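Local coordinates for cryptochrome DASH, chloroplastic/mitochondrial (Arabidopsis thaliana, PDB 2J4D), which repairs cyclobutane pyrimidine dimers in single-stranded DNA, carrying FAD and a folate light antenna, and may also act as a blue-light photoreceptor, at residues D458-Y463 with L474-R479. Residues are numbered along the deposited sequence; the frame is centred on the assembly and turned at random.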
# COMPACT_ATOMS: atom_id res chain seq x y z
N ASP A 458 4.18 -19.26 16.44
CA ASP A 458 2.83 -19.75 16.72
C ASP A 458 2.95 -21.03 17.55
O ASP A 458 2.38 -22.06 17.21
CB ASP A 458 2.07 -20.03 15.42
CG ASP A 458 0.60 -20.32 15.65
OD1 ASP A 458 -0.00 -19.69 16.55
OD2 ASP A 458 0.04 -21.17 14.93
N PRO A 459 3.68 -20.95 18.67
CA PRO A 459 3.91 -22.08 19.58
C PRO A 459 2.66 -22.81 20.05
O PRO A 459 2.65 -24.04 20.13
CB PRO A 459 4.69 -21.45 20.74
CG PRO A 459 4.16 -20.05 20.76
CD PRO A 459 4.14 -19.70 19.29
N GLU A 460 1.61 -22.07 20.36
CA GLU A 460 0.36 -22.66 20.82
C GLU A 460 -0.57 -23.05 19.66
O GLU A 460 -1.66 -23.59 19.88
CB GLU A 460 -0.37 -21.70 21.75
CG GLU A 460 0.47 -21.17 22.91
CD GLU A 460 1.11 -22.28 23.71
OE1 GLU A 460 2.33 -22.53 23.52
OE2 GLU A 460 0.40 -22.92 24.51
N GLY A 461 -0.14 -22.77 18.43
CA GLY A 461 -0.96 -23.08 17.28
C GLY A 461 -2.21 -22.24 17.27
O GLY A 461 -3.19 -22.55 16.59
N GLU A 462 -2.19 -21.16 18.03
CA GLU A 462 -3.32 -20.25 18.13
C GLU A 462 -3.68 -19.66 16.76
O GLU A 462 -4.86 -19.55 16.42
CB GLU A 462 -2.98 -19.12 19.10
CG GLU A 462 -4.15 -18.57 19.87
CD GLU A 462 -4.68 -19.58 20.88
OE1 GLU A 462 -3.88 -20.04 21.72
OE2 GLU A 462 -5.88 -19.91 20.83
N TYR A 463 -2.67 -19.29 15.99
CA TYR A 463 -2.90 -18.70 14.67
C TYR A 463 -3.49 -19.68 13.67
O TYR A 463 -4.53 -19.40 13.07
CB TYR A 463 -1.60 -18.11 14.10
CG TYR A 463 -1.74 -17.59 12.68
CD1 TYR A 463 -2.42 -16.40 12.41
CD2 TYR A 463 -1.24 -18.32 11.60
CE1 TYR A 463 -2.60 -15.96 11.09
CE2 TYR A 463 -1.42 -17.88 10.28
CZ TYR A 463 -2.10 -16.70 10.04
OH TYR A 463 -2.28 -16.28 8.75
N LEU A 474 -7.51 -29.90 18.70
CA LEU A 474 -6.22 -30.53 18.94
C LEU A 474 -5.34 -29.75 19.90
O LEU A 474 -5.43 -28.53 20.01
CB LEU A 474 -5.47 -30.70 17.63
CG LEU A 474 -6.24 -31.29 16.45
CD1 LEU A 474 -5.37 -31.24 15.22
CD2 LEU A 474 -6.66 -32.71 16.78
N PRO A 475 -4.46 -30.46 20.62
CA PRO A 475 -3.55 -29.81 21.56
C PRO A 475 -2.44 -29.27 20.67
O PRO A 475 -2.37 -29.64 19.49
CB PRO A 475 -3.06 -30.98 22.41
CG PRO A 475 -2.97 -32.09 21.39
CD PRO A 475 -4.27 -31.93 20.62
N LYS A 476 -1.57 -28.41 21.18
CA LYS A 476 -0.48 -27.93 20.34
C LYS A 476 0.21 -29.21 19.93
O LYS A 476 -0.22 -30.30 20.29
CB LYS A 476 0.52 -27.08 21.12
CG LYS A 476 0.08 -26.70 22.51
CD LYS A 476 -1.13 -25.81 22.46
CE LYS A 476 -1.23 -24.97 23.71
NZ LYS A 476 -2.11 -23.80 23.48
N GLU A 477 1.30 -29.10 19.19
CA GLU A 477 2.02 -30.28 18.75
C GLU A 477 1.22 -30.89 17.60
O GLU A 477 1.76 -31.10 16.51
CB GLU A 477 2.16 -31.30 19.89
CG GLU A 477 2.57 -30.72 21.27
CD GLU A 477 3.16 -29.32 21.21
OE1 GLU A 477 3.93 -29.03 20.27
OE2 GLU A 477 2.87 -28.51 22.11
N LYS A 478 -0.05 -31.17 17.83
CA LYS A 478 -0.87 -31.72 16.77
C LYS A 478 -1.33 -30.59 15.87
O LYS A 478 -1.51 -30.78 14.67
CB LYS A 478 -2.09 -32.47 17.33
CG LYS A 478 -1.75 -33.87 17.85
CD LYS A 478 -0.95 -34.68 16.82
CE LYS A 478 -1.83 -35.59 15.97
NZ LYS A 478 -1.04 -36.32 14.93
N ARG A 479 -1.51 -29.41 16.44
CA ARG A 479 -1.94 -28.26 15.68
C ARG A 479 -1.02 -28.03 14.49
O ARG A 479 -1.48 -27.69 13.40
CB ARG A 479 -1.96 -27.01 16.56
CG ARG A 479 -2.66 -27.24 17.89
CD ARG A 479 -4.05 -26.62 17.96
NE ARG A 479 -4.00 -25.32 18.60
CZ ARG A 479 -5.00 -24.76 19.26
NH1 ARG A 479 -6.15 -25.41 19.39
NH2 ARG A 479 -4.86 -23.56 19.80
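E460 and G461, at the close of a type I turn running from D458 to G461, face K476 and R479 of the irregular segment 474-479, with E460 CA 5.4 Å from K476 CA and G461 CA 5.5 Å from R479 CA. R479 supplies the main polar link: bends at chi2 and chi3 (-105° and -96°) bring its guanidinium side-on to E460 O, which accepts from both NE and NH2, each at 3.2 Å from that oxygen. NE arrives in the carbonyl plane on a lone pair, whereas NH2 is tilted from it; N-H...O angles near 140° mark a shared, bent pair of bonds. A weak bond from R479 NH1 to L474 O ties the same group to its own loop. The E462 carboxylate adds a long salt bridge, OE2 to R479 NH2 at 3.9 Å, its plane nearly perpendicular to the guanidinium. K476 lays CD 3.4 Å from E460 O and directs NZ into a salt bridge with E460 OE2, an atom less surely placed in the model. G461, at positive phi, lies against R479 CB. The whole is a helix-turn-helix connection, its centre about 31 Å from that of the chain: R479 binds the turn's carbonyl, and at the start of helix 462-467, where N-cap G461 has no side chain, D458 caps instead, OD1 accepting from Y463 N (2.8 Å) and OD2 from V464 N.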